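Local atomic coordinates of BDI_3064 protein (Parabacteroides distasonis ATCC 8503, PDB entry 5Z06), a protein that hydrolyses linear beta-1,2-glucan and beta-1,2-glucooligosaccharides of four or more glucose units, releasing sophorose from the non-reducing end. Residues A[29-34]-A[59-64]; A[68-73]-A[158-163]; A[97-102]-A[119-124]. All coordinates share one frame; numbering follows the deposited sequence.

Contact 1: A[29-34]-A[59-64]; sequences SPSWIK and VSAPGG
W32 and V59 pair through their backbones as the antiparallel hydrogen-bonded bridge where strand 32-33 meets the end of strand 53-59, in the antiparallel sheet that also includes strand 169-180. W32 N reaches V59 O over 2.9 Å, and V59 N returns to W32 O at 2.7 Å.

The side-chain polar contact belongs to S31, which sits beside the type II turn from A61 to G64 that follows the strand at once. With OG anti to its own carbonyl carbon (chi1 -76°), the hydroxyl points at the loop and takes the A61 N-H over 2.7 Å, nearly straight at 168°. A water also hydrogen-bonds to S31 OG and donates to A61 O at 3.1 Å.

Apolar packing flanks these bonds. P30, entered through a cis peptide bond, lays its ring along the turn, CG 3.7 Å from A61 CB, while its CD lies 3.9 Å from CA of G64, which has no side chain there. Beyond the bridge, V59 CG2 lies at the edge of the W32 indole, near its plane.

Past V59 the strand pairing therefore gives way to one serine hydroxyl and its water, which carry the polar link on to the start of the turn.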
ATOM      1  N   SER A  29     -36.549  -3.972  14.158  1.00 33.97           N
ATOM      2  CA  SER A  29     -37.865  -4.211  13.589  1.00 36.26           C
ATOM      3  C   SER A  29     -38.930  -3.516  14.485  1.00 34.90           C
ATOM      4  O   SER A  29     -38.780  -3.533  15.702  1.00 37.10           O
ATOM      5  CB  SER A  29     -38.073  -5.722  13.502  1.00 35.52           C
ATOM      6  OG  SER A  29     -39.410  -6.020  13.221  1.00 41.51           O
ATOM      7  N   PRO A  30     -39.989  -2.922  13.932  1.00 34.06           N
ATOM      8  CA  PRO A  30     -40.451  -3.109  12.554  1.00 33.86           C
ATOM      9  C   PRO A  30     -39.803  -2.236  11.508  1.00 31.21           C
ATOM     10  O   PRO A  30     -40.240  -2.259  10.368  1.00 30.20           O
ATOM     11  CB  PRO A  30     -41.951  -2.755  12.649  1.00 34.01           C
ATOM     12  CG  PRO A  30     -41.994  -1.778  13.781  1.00 34.79           C
ATOM     13  CD  PRO A  30     -41.076  -2.407  14.784  1.00 33.89           C
ATOM     14  N   SER A  31     -38.810  -1.449  11.888  1.00 31.43           N
ATOM     15  CA  SER A  31     -38.021  -0.721  10.910  1.00 31.65           C
ATOM     16  C   SER A  31     -37.041  -1.662  10.210  1.00 30.84           C
ATOM     17  O   SER A  31     -36.787  -2.787  10.651  1.00 35.48           O
ATOM     18  CB  SER A  31     -37.281   0.457  11.562  1.00 32.36           C
ATOM     19  OG  SER A  31     -38.176   1.507  11.809  1.00 33.57           O
ATOM     20  N   TRP A  32     -36.490  -1.182   9.113  1.00 29.10           N
ATOM     21  CA  TRP A  32     -35.577  -1.959   8.350  1.00 28.88           C
ATOM     22  C   TRP A  32     -34.623  -1.050   7.628  1.00 28.98           C
ATOM     23  O   TRP A  32     -34.969   0.062   7.268  1.00 30.51           O
ATOM     24  CB  TRP A  32     -36.327  -2.867   7.373  1.00 29.23           C
ATOM     25  CG  TRP A  32     -35.410  -3.724   6.585  1.00 30.07           C
ATOM     26  CD1 TRP A  32     -34.536  -4.673   7.069  1.00 31.29           C
ATOM     27  CD2 TRP A  32     -35.206  -3.677   5.175  1.00 30.53           C
ATOM     28  NE1 TRP A  32     -33.822  -5.232   6.032  1.00 29.57           N
ATOM     29  CE2 TRP A  32     -34.213  -4.637   4.861  1.00 30.39           C
ATOM     30  CE3 TRP A  32     -35.774  -2.934   4.138  1.00 30.45           C
ATOM     31  CZ2 TRP A  32     -33.793  -4.867   3.560  1.00 29.35           C
ATOM     32  CZ3 TRP A  32     -35.342  -3.167   2.833  1.00 29.40           C
ATOM     33  CH2 TRP A  32     -34.375  -4.134   2.562  1.00 29.72           C
ATOM     34  N   ILE A  33     -33.390  -1.513   7.497  1.00 28.78           N
ATOM     35  CA  ILE A  33     -32.457  -0.938   6.552  1.00 29.18           C
ATOM     36  C   ILE A  33     -31.709  -2.063   5.846  1.00 27.71           C
ATOM     37  O   ILE A  33     -31.271  -3.040   6.469  1.00 29.30           O
ATOM     38  CB  ILE A  33     -31.487   0.087   7.192  1.00 28.60           C
ATOM     39  CG1 ILE A  33     -30.558   0.650   6.126  1.00 28.87           C
ATOM     40  CG2 ILE A  33     -30.692  -0.524   8.356  1.00 29.24           C
ATOM     41  CD1 ILE A  33     -29.916   1.960   6.515  1.00 30.73           C
ATOM     42  N   LYS A  34     -31.570  -1.906   4.534  1.00 27.58           N
ATOM     43  CA  LYS A  34     -30.964  -2.916   3.722  1.00 28.07           C
ATOM     44  C   LYS A  34     -29.493  -2.922   4.049  1.00 28.19           C
ATOM     45  O   LYS A  34     -28.866  -1.863   4.101  1.00 30.69           O
ATOM     46  CB  LYS A  34     -31.182  -2.623   2.234  1.00 28.16           C
ATOM     47  CG  LYS A  34     -30.731  -3.751   1.330  1.00 28.44           C
ATOM     48  CD  LYS A  34     -30.915  -3.370  -0.125  1.00 27.79           C
ATOM     49  CE  LYS A  34     -30.197  -4.293  -1.068  1.00 28.89           C
ATOM     50  NZ  LYS A  34     -30.353  -3.857  -2.491  1.00 29.03           N
ATOM     51  N   VAL A  59     -36.931   1.328   5.893  1.00 32.94           N
ATOM     52  CA  VAL A  59     -38.289   1.500   6.355  1.00 32.50           C
ATOM     53  C   VAL A  59     -38.190   2.088   7.755  1.00 31.74           C
ATOM     54  O   VAL A  59     -37.647   1.472   8.670  1.00 31.55           O
ATOM     55  CB  VAL A  59     -39.055   0.164   6.394  1.00 31.71           C
ATOM     56  CG1 VAL A  59     -40.483   0.374   6.885  1.00 32.40           C
ATOM     57  CG2 VAL A  59     -39.072  -0.472   5.007  1.00 32.40           C
ATOM     58  N   SER A  60     -38.707   3.290   7.905  1.00 33.47           N
ATOM     59  CA  SER A  60     -38.789   3.937   9.196  1.00 36.01           C
ATOM     60  C   SER A  60     -40.200   3.644   9.687  1.00 37.77           C
ATOM     61  O   SER A  60     -41.150   4.271   9.233  1.00 37.62           O
ATOM     62  CB  SER A  60     -38.543   5.438   9.041  1.00 36.23           C
ATOM     63  OG  SER A  60     -37.359   5.689   8.301  1.00 37.03           O
ATOM     64  N   ALA A  61     -40.336   2.653  10.567  1.00 38.95           N
ATOM     65  CA  ALA A  61     -41.640   2.236  11.065  1.00 40.03           C
ATOM     66  C   ALA A  61     -41.843   2.721  12.498  1.00 41.32           C
ATOM     67  O   ALA A  61     -40.893   2.728  13.300  1.00 40.75           O
ATOM     68  CB  ALA A  61     -41.790   0.720  10.998  1.00 39.75           C
ATOM     69  N   PRO A  62     -43.088   3.115  12.837  1.00 40.73           N
ATOM     70  CA  PRO A  62     -43.343   3.525  14.206  1.00 40.12           C
ATOM     71  C   PRO A  62     -42.967   2.412  15.154  1.00 38.31           C
ATOM     72  O   PRO A  62     -43.262   1.250  14.891  1.00 39.59           O
ATOM     73  CB  PRO A  62     -44.862   3.772  14.245  1.00 42.25           C
ATOM     74  CG  PRO A  62     -45.289   3.931  12.828  1.00 42.86           C
ATOM     75  CD  PRO A  62     -44.280   3.233  11.973  1.00 42.45           C
ATOM     76  N   GLY A  63     -42.287   2.767  16.232  1.00 36.63           N
ATOM     77  CA  GLY A  63     -41.837   1.800  17.224  1.00 38.47           C
ATOM     78  C   GLY A  63     -40.551   1.061  16.881  1.00 38.06           C
ATOM     79  O   GLY A  63     -40.079   0.249  17.675  1.00 37.41           O
ATOM     80  N   GLY A  64     -39.993   1.320  15.701  1.00 40.32           N
ATOM     81  CA  GLY A  64     -38.766   0.676  15.282  1.00 41.45           C
ATOM     82  C   GLY A  64     -37.700   1.732  15.163  1.00 43.58           C
ATOM     83  O   GLY A  64     -37.949   2.925  15.332  1.00 44.15           O
TER
HETATM   84  O   HOH W   1     -38.295   4.101  12.466  1.00 38.11           O

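Contact 2: A[68-73]-A[158-163]; sequences SEIQYC and VALRPG
I70 and L160 meet through their CD1 methyls, 3.6 Å apart, on the face of the sheet that also carries S68 and V158. From CB, which stands 4.2 Å from V158 O, the I70 side chain sends CG1 anti to the carbonyl carbon (chi1 -62°), and this branch carries CD1 to L160; the same methyl sits 3.9 Å from V158 O. The two side chains approach obliquely, and F10, F11 and L54 press on I70 from other strands. Beneath them the backbones form an antiparallel pair, part of a five-stranded sheet in which strand 65-71 lies between 23-28 and 155-161. S68 with L160 and I70 with V158 are hydrogen-bonded pairs, each with two N-H to O bonds; L160 N to S68 O is the shortest at 2.6 Å. Between them E69 and A159 form a non-hydrogen-bonded pair, where E69 CA lies 3.1 Å from V158 O in a CA-H...O contact. Their CB atoms lie on the other face. E69 CB passes V158 O at 3.4 Å, and the carboxylate leads away from 158-163: OE1 takes the amide N-H of Q71 NE2 at 2.8 Å, on its anti side, while OE2 is shared by the Y67 hydroxyl and a salt bridge with R108.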
ATOM      1  N   SER A  68     -27.591   4.023  10.341  1.00 30.23           N
ATOM      2  CA  SER A  68     -26.538   3.788   9.405  1.00 32.08           C
ATOM      3  C   SER A  68     -25.446   4.787   9.627  1.00 32.40           C
ATOM      4  O   SER A  68     -25.701   5.892  10.076  1.00 33.40           O
ATOM      5  CB  SER A  68     -27.034   3.912   7.982  1.00 32.18           C
ATOM      6  OG  SER A  68     -26.032   3.448   7.123  1.00 33.89           O
ATOM      7  N   GLU A  69     -24.218   4.386   9.322  1.00 31.92           N
ATOM      8  CA  GLU A  69     -23.140   5.348   9.233  1.00 31.41           C
ATOM      9  C   GLU A  69     -22.162   4.983   8.148  1.00 31.99           C
ATOM     10  O   GLU A  69     -21.946   3.799   7.863  1.00 32.79           O
ATOM     11  CB  GLU A  69     -22.414   5.478  10.561  1.00 30.50           C
ATOM     12  CG  GLU A  69     -21.784   4.200  11.053  1.00 31.83           C
ATOM     13  CD  GLU A  69     -20.947   4.424  12.295  1.00 33.70           C
ATOM     14  OE1 GLU A  69     -19.789   3.967  12.318  1.00 31.82           O
ATOM     15  OE2 GLU A  69     -21.446   5.066  13.250  1.00 32.18           O
ATOM     16  N   ILE A  70     -21.578   6.020   7.560  1.00 32.37           N
ATOM     17  CA  ILE A  70     -20.551   5.901   6.567  1.00 30.84           C
ATOM     18  C   ILE A  70     -19.278   6.360   7.260  1.00 30.98           C
ATOM     19  O   ILE A  70     -19.141   7.524   7.632  1.00 30.92           O
ATOM     20  CB  ILE A  70     -20.865   6.758   5.345  1.00 30.66           C
ATOM     21  CG1 ILE A  70     -22.165   6.286   4.702  1.00 31.57           C
ATOM     22  CG2 ILE A  70     -19.752   6.646   4.320  1.00 31.51           C
ATOM     23  CD1 ILE A  70     -23.383   7.051   5.132  1.00 33.77           C
ATOM     24  N   GLN A  71     -18.355   5.428   7.414  1.00 29.62           N
ATOM     25  CA  GLN A  71     -17.149   5.640   8.196  1.00 30.56           C
ATOM     26  C   GLN A  71     -16.001   6.150   7.342  1.00 32.30           C
ATOM     27  O   GLN A  71     -15.734   5.639   6.232  1.00 32.27           O
ATOM     28  CB  GLN A  71     -16.744   4.360   8.875  1.00 29.91           C
ATOM     29  CG  GLN A  71     -17.766   3.847   9.868  1.00 30.80           C
ATOM     30  CD  GLN A  71     -17.631   2.366  10.148  1.00 30.78           C
ATOM     31  OE1 GLN A  71     -16.805   1.687   9.553  1.00 32.17           O
ATOM     32  NE2 GLN A  71     -18.454   1.857  11.050  1.00 28.56           N
ATOM     33  N   TYR A  72     -15.321   7.166   7.870  1.00 30.82           N
ATOM     34  CA  TYR A  72     -14.089   7.638   7.260  1.00 32.42           C
ATOM     35  C   TYR A  72     -13.108   6.479   7.290  1.00 28.75           C
ATOM     36  O   TYR A  72     -12.968   5.847   8.316  1.00 26.57           O
ATOM     37  CB  TYR A  72     -13.476   8.831   8.016  1.00 30.41           C
ATOM     38  CG  TYR A  72     -12.098   9.171   7.494  1.00 29.81           C
ATOM     39  CD1 TYR A  72     -11.937   9.783   6.256  1.00 28.47           C
ATOM     40  CD2 TYR A  72     -10.962   8.855   8.224  1.00 30.85           C
ATOM     41  CE1 TYR A  72     -10.692  10.089   5.768  1.00 28.51           C
ATOM     42  CE2 TYR A  72      -9.697   9.154   7.742  1.00 30.84           C
ATOM     43  CZ  TYR A  72      -9.562   9.765   6.513  1.00 30.07           C
ATOM     44  OH  TYR A  72      -8.291  10.040   6.037  1.00 30.62           O
ATOM     45  N   CYS A  73     -12.469   6.224   6.157  1.00 30.85           N
ATOM     46  CA  CYS A  73     -11.511   5.106   5.998  1.00 34.84           C
ATOM     47  C   CYS A  73     -10.123   5.666   6.221  1.00 31.59           C
ATOM     48  O   CYS A  73      -9.647   6.400   5.374  1.00 29.67           O
ATOM     49  CB  CYS A  73     -11.626   4.510   4.570  1.00 37.84           C
ATOM     50  SG  CYS A  73     -10.263   3.410   4.080  1.00 39.85           S
ATOM     51  N   VAL A 158     -20.285   9.791   9.127  1.00 34.95           N
ATOM     52  CA  VAL A 158     -21.546  10.432   8.863  1.00 34.24           C
ATOM     53  C   VAL A 158     -22.625   9.438   9.283  1.00 36.64           C
ATOM     54  O   VAL A 158     -22.694   8.339   8.736  1.00 32.32           O
ATOM     55  CB  VAL A 158     -21.677  10.785   7.386  1.00 33.18           C
ATOM     56  CG1 VAL A 158     -23.076  11.279   7.063  1.00 33.44           C
ATOM     57  CG2 VAL A 158     -20.655  11.845   7.043  1.00 35.67           C
ATOM     58  N   ALA A 159     -23.447   9.843  10.258  1.00 36.87           N
ATOM     59  CA  ALA A 159     -24.491   9.012  10.833  1.00 35.50           C
ATOM     60  C   ALA A 159     -25.845   9.355  10.241  1.00 36.91           C
ATOM     61  O   ALA A 159     -26.140  10.523   9.954  1.00 32.52           O
ATOM     62  CB  ALA A 159     -24.529   9.192  12.337  1.00 37.30           C
ATOM     63  N   LEU A 160     -26.669   8.323  10.060  1.00 35.36           N
ATOM     64  CA  LEU A 160     -27.991   8.493   9.487  1.00 34.97           C
ATOM     65  C   LEU A 160     -29.001   7.782  10.335  1.00 34.86           C
ATOM     66  O   LEU A 160     -28.746   6.684  10.840  1.00 30.59           O
ATOM     67  CB  LEU A 160     -28.046   7.980   8.060  1.00 36.02           C
ATOM     68  CG  LEU A 160     -27.098   8.710   7.119  1.00 37.09           C
ATOM     69  CD1 LEU A 160     -26.821   7.875   5.881  1.00 39.29           C
ATOM     70  CD2 LEU A 160     -27.647  10.076   6.739  1.00 38.77           C
ATOM     71  N   ARG A 161     -30.140   8.445  10.501  1.00 35.82           N
ATOM     72  CA  ARG A 161     -31.220   7.966  11.333  1.00 37.35           C
ATOM     73  C   ARG A 161     -32.531   8.239  10.627  1.00 33.81           C
ATOM     74  O   ARG A 161     -32.570   9.036   9.685  1.00 32.16           O
ATOM     75  CB  ARG A 161     -31.197   8.671  12.694  1.00 40.98           C
ATOM     76  CG  ARG A 161     -30.432   7.931  13.766  1.00 45.46           C
ATOM     77  CD  ARG A 161     -31.053   8.103  15.163  1.00 52.73           C
ATOM     78  NE  ARG A 161     -30.308   7.332  16.152  1.00 57.06           N
ATOM     79  CZ  ARG A 161     -30.321   5.997  16.261  1.00 61.87           C
ATOM     80  NH1 ARG A 161     -31.073   5.232  15.453  1.00 58.63           N
ATOM     81  NH2 ARG A 161     -29.572   5.410  17.197  1.00 61.50           N
ATOM     82  N   PRO A 162     -33.611   7.579  11.080  1.00 32.53           N
ATOM     83  CA  PRO A 162     -34.913   7.795  10.463  1.00 34.43           C
ATOM     84  C   PRO A 162     -35.334   9.268  10.464  1.00 34.65           C
ATOM     85  O   PRO A 162     -34.991  10.030  11.384  1.00 32.74           O
ATOM     86  CB  PRO A 162     -35.870   6.994  11.368  1.00 32.92           C
ATOM     87  CG  PRO A 162     -35.026   6.008  12.062  1.00 33.85           C
ATOM     88  CD  PRO A 162     -33.730   6.721  12.276  1.00 33.08           C
ATOM     89  N   GLY A 163     -36.049   9.657   9.421  1.00 37.37           N
ATOM     90  CA  GLY A 163     -36.867  10.844   9.476  1.00 39.20           C
ATOM     91  C   GLY A 163     -38.198  10.401  10.044  1.00 39.61           C
ATOM     92  O   GLY A 163     -38.254   9.601  10.989  1.00 36.94           O
TER

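Contact 3: A[97-102]-A[119-124]; sequences MNAAAL and NLRNYL
A water between A99 and R121 accepts the backbone N-H of R121 at 3.0 Å and donates two weak bonds to the other segment, to A99 O and to L102 O. It thus joins two single 3-10 turns, 99-101 and 120-122, with no direct hydrogen bond between them. The first turn opens with an Asx turn: N98 OD1 takes the N-H of A100 at 3.0 Å, from above the carbonyl plane and not on a lone pair.

R121 lays one face of its guanidinium over the A99-A100 peptide. Its CG sits between the backbone N and the carbonyl carbon (chi1 74°), and the chain bends at chi3 to bring the flat group there. A100 N lies 3.9 Å above its centre, and R121 NH1 is 3.5 Å from A100 CB. Nearer the root, R121 CB meets A99 CB at 3.9 Å and A99 O at 3.5 Å.

On the buried side the contact is all aliphatic. L102 CB faces L120 CB at 4.4 Å, while L93 and M89 of strand 86-93 pack against L102 and L120 respectively. The L102 and L124 side chains cross at about a right angle, and L102 CD1 touches L124 CD2 at 3.7 Å.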
ATOM      1  N   MET A  97     -40.972  11.219  -2.777  1.00 40.73           N
ATOM      2  CA  MET A  97     -41.261  10.901  -1.394  1.00 42.72           C
ATOM      3  C   MET A  97     -41.482  12.165  -0.624  1.00 41.42           C
ATOM      4  O   MET A  97     -40.998  13.228  -0.993  1.00 41.64           O
ATOM      5  CB  MET A  97     -40.096  10.142  -0.747  1.00 44.85           C
ATOM      6  CG  MET A  97     -38.762  10.886  -0.777  1.00 45.50           C
ATOM      7  SD  MET A  97     -37.375   9.962  -0.110  1.00 45.85           S
ATOM      8  CE  MET A  97     -37.856   9.768   1.599  1.00 46.08           C
ATOM      9  N   ASN A  98     -42.201  12.024   0.468  1.00 43.84           N
ATOM     10  CA  ASN A  98     -42.270  13.061   1.463  1.00 46.43           C
ATOM     11  C   ASN A  98     -40.835  13.343   1.947  1.00 47.37           C
ATOM     12  O   ASN A  98     -40.191  12.472   2.535  1.00 45.12           O
ATOM     13  CB  ASN A  98     -43.188  12.597   2.597  1.00 47.78           C
ATOM     14  CG  ASN A  98     -43.103  13.469   3.827  1.00 53.74           C
ATOM     15  OD1 ASN A  98     -42.703  14.636   3.762  1.00 54.79           O
ATOM     16  ND2 ASN A  98     -43.484  12.898   4.979  1.00 61.05           N
ATOM     17  N   ALA A  99     -40.356  14.559   1.680  1.00 48.21           N
ATOM     18  CA  ALA A  99     -39.051  15.040   2.162  1.00 47.11           C
ATOM     19  C   ALA A  99     -38.782  14.780   3.659  1.00 45.40           C
ATOM     20  O   ALA A  99     -37.657  14.508   4.044  1.00 45.36           O
ATOM     21  CB  ALA A  99     -38.893  16.526   1.849  1.00 48.09           C
ATOM     22  N   ALA A 100     -39.808  14.851   4.498  1.00 41.99           N
ATOM     23  CA  ALA A 100     -39.651  14.561   5.935  1.00 43.56           C
ATOM     24  C   ALA A 100     -39.280  13.103   6.268  1.00 40.38           C
ATOM     25  O   ALA A 100     -38.827  12.824   7.372  1.00 37.92           O
ATOM     26  CB  ALA A 100     -40.924  14.944   6.684  1.00 43.62           C
ATOM     27  N   ALA A 101     -39.531  12.178   5.341  1.00 42.06           N
ATOM     28  CA  ALA A 101     -39.209  10.756   5.526  1.00 42.49           C
ATOM     29  C   ALA A 101     -37.725  10.474   5.256  1.00 42.30           C
ATOM     30  O   ALA A 101     -37.211   9.426   5.665  1.00 41.45           O
ATOM     31  CB  ALA A 101     -40.073   9.896   4.620  1.00 43.96           C
ATOM     32  N   LEU A 102     -37.061  11.416   4.577  1.00 41.01           N
ATOM     33  CA  LEU A 102     -35.608  11.416   4.412  1.00 39.89           C
ATOM     34  C   LEU A 102     -34.913  11.330   5.753  1.00 38.86           C
ATOM     35  O   LEU A 102     -35.506  11.699   6.778  1.00 38.56           O
ATOM     36  CB  LEU A 102     -35.108  12.671   3.709  1.00 41.05           C
ATOM     37  CG  LEU A 102     -35.466  12.873   2.247  1.00 41.52           C
ATOM     38  CD1 LEU A 102     -35.099  14.296   1.872  1.00 42.14           C
ATOM     39  CD2 LEU A 102     -34.727  11.866   1.377  1.00 45.12           C
ATOM     40  N   ASN A 119     -32.244  17.398   9.877  1.00 46.44           N
ATOM     41  CA  ASN A 119     -33.144  16.816   8.906  1.00 46.22           C
ATOM     42  C   ASN A 119     -32.502  17.058   7.563  1.00 45.41           C
ATOM     43  O   ASN A 119     -32.157  18.187   7.224  1.00 43.40           O
ATOM     44  CB  ASN A 119     -34.532  17.480   8.929  1.00 48.37           C
ATOM     45  CG  ASN A 119     -35.168  17.486  10.307  1.00 48.17           C
ATOM     46  OD1 ASN A 119     -35.559  18.538  10.814  1.00 55.06           O
ATOM     47  ND2 ASN A 119     -35.268  16.327  10.919  1.00 45.15           N
ATOM     48  N   LEU A 120     -32.357  15.996   6.785  1.00 48.52           N
ATOM     49  CA  LEU A 120     -31.696  16.095   5.499  1.00 48.47           C
ATOM     50  C   LEU A 120     -32.501  16.898   4.479  1.00 47.78           C
ATOM     51  O   LEU A 120     -31.919  17.457   3.539  1.00 45.30           O
ATOM     52  CB  LEU A 120     -31.359  14.693   4.966  1.00 49.66           C
ATOM     53  CG  LEU A 120     -30.509  14.570   3.695  1.00 50.77           C
ATOM     54  CD1 LEU A 120     -29.219  15.368   3.792  1.00 51.04           C
ATOM     55  CD2 LEU A 120     -30.200  13.107   3.412  1.00 52.08           C
ATOM     56  N   ARG A 121     -33.824  16.958   4.680  1.00 49.90           N
ATOM     57  CA  ARG A 121     -34.749  17.762   3.857  1.00 50.19           C
ATOM     58  C   ARG A 121     -34.373  19.244   3.777  1.00 48.90           C
ATOM     59  O   ARG A 121     -34.581  19.894   2.744  1.00 46.58           O
ATOM     60  CB  ARG A 121     -36.186  17.650   4.396  1.00 53.50           C
ATOM     61  CG  ARG A 121     -36.467  18.424   5.692  1.00 55.74           C
ATOM     62  CD  ARG A 121     -37.916  18.332   6.136  1.00 57.00           C
ATOM     63  NE  ARG A 121     -38.812  18.757   5.062  1.00 59.60           N
ATOM     64  CZ  ARG A 121     -40.140  18.779   5.141  1.00 61.21           C
ATOM     65  NH1 ARG A 121     -40.771  18.431   6.262  1.00 61.12           N
ATOM     66  NH2 ARG A 121     -40.842  19.173   4.085  1.00 62.98           N
ATOM     67  N   ASN A 122     -33.813  19.759   4.870  1.00 46.68           N
ATOM     68  CA  ASN A 122     -33.404  21.161   4.961  1.00 45.41           C
ATOM     69  C   ASN A 122     -32.262  21.569   4.055  1.00 46.11           C
ATOM     70  O   ASN A 122     -32.007  22.762   3.927  1.00 49.67           O
ATOM     71  CB  ASN A 122     -33.019  21.491   6.398  1.00 44.02           C
ATOM     72  CG  ASN A 122     -34.172  21.332   7.335  1.00 40.73           C
ATOM     73  OD1 ASN A 122     -35.310  21.428   6.926  1.00 41.30           O
ATOM     74  ND2 ASN A 122     -33.888  21.065   8.582  1.00 41.82           N
ATOM     75  N   TYR A 123     -31.566  20.597   3.459  1.00 46.57           N
ATOM     76  CA  TYR A 123     -30.439  20.853   2.558  1.00 44.11           C
ATOM     77  C   TYR A 123     -30.650  20.297   1.169  1.00 47.05           C
ATOM     78  O   TYR A 123     -29.706  20.218   0.375  1.00 50.69           O
ATOM     79  CB  TYR A 123     -29.182  20.251   3.155  1.00 40.79           C
ATOM     80  CG  TYR A 123     -28.981  20.709   4.548  1.00 37.52           C
ATOM     81  CD1 TYR A 123     -28.431  21.951   4.803  1.00 37.95           C
ATOM     82  CD2 TYR A 123     -29.415  19.949   5.615  1.00 37.98           C
ATOM     83  CE1 TYR A 123     -28.269  22.407   6.099  1.00 36.14           C
ATOM     84  CE2 TYR A 123     -29.258  20.389   6.918  1.00 36.33           C
ATOM     85  CZ  TYR A 123     -28.686  21.620   7.147  1.00 36.92           C
ATOM     86  OH  TYR A 123     -28.520  22.055   8.426  1.00 38.16           O
ATOM     87  N   LEU A 124     -31.893  19.947   0.875  1.00 50.84           N
ATOM     88  CA  LEU A 124     -32.280  19.363  -0.384  1.00 54.27           C
ATOM     89  C   LEU A 124     -33.285  20.350  -0.961  1.00 57.05           C
ATOM     90  O   LEU A 124     -34.438  20.392  -0.558  1.00 58.10           O
ATOM     91  CB  LEU A 124     -32.900  17.984  -0.115  1.00 56.40           C
ATOM     92  CG  LEU A 124     -32.543  16.741  -0.942  1.00 56.64           C
ATOM     93  CD1 LEU A 124     -31.459  16.947  -1.980  1.00 57.61           C
ATOM     94  CD2 LEU A 124     -32.164  15.609  -0.001  1.00 58.98           C
TER
HETATM   95  O   HOH W   2     -35.246  14.981   6.438  1.00 42.07           O

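Overall arrangement
From the N terminus, contact 1 comes first: the end of strand 53-59 comes back to strand 32-33, with 24 residues between the segments. The chain then enters strand 65-71, whose pairing with 155-161 is contact 2 and closes a much longer loop. Contact 3 is nested within that loop, joining the turns that precede strand 104-109 and follow strand 118-119. Contact 1 is in series with the other two. It belongs to the seven-stranded sheet, contact 2 to the five-stranded one, and the two touch where I33 CD1 packs on S68 CB and S60 OG on P162 CB. Contact 3 touches neither; its centre lies about 17 Å from that of contact 1 and 15 Å from that of contact 2.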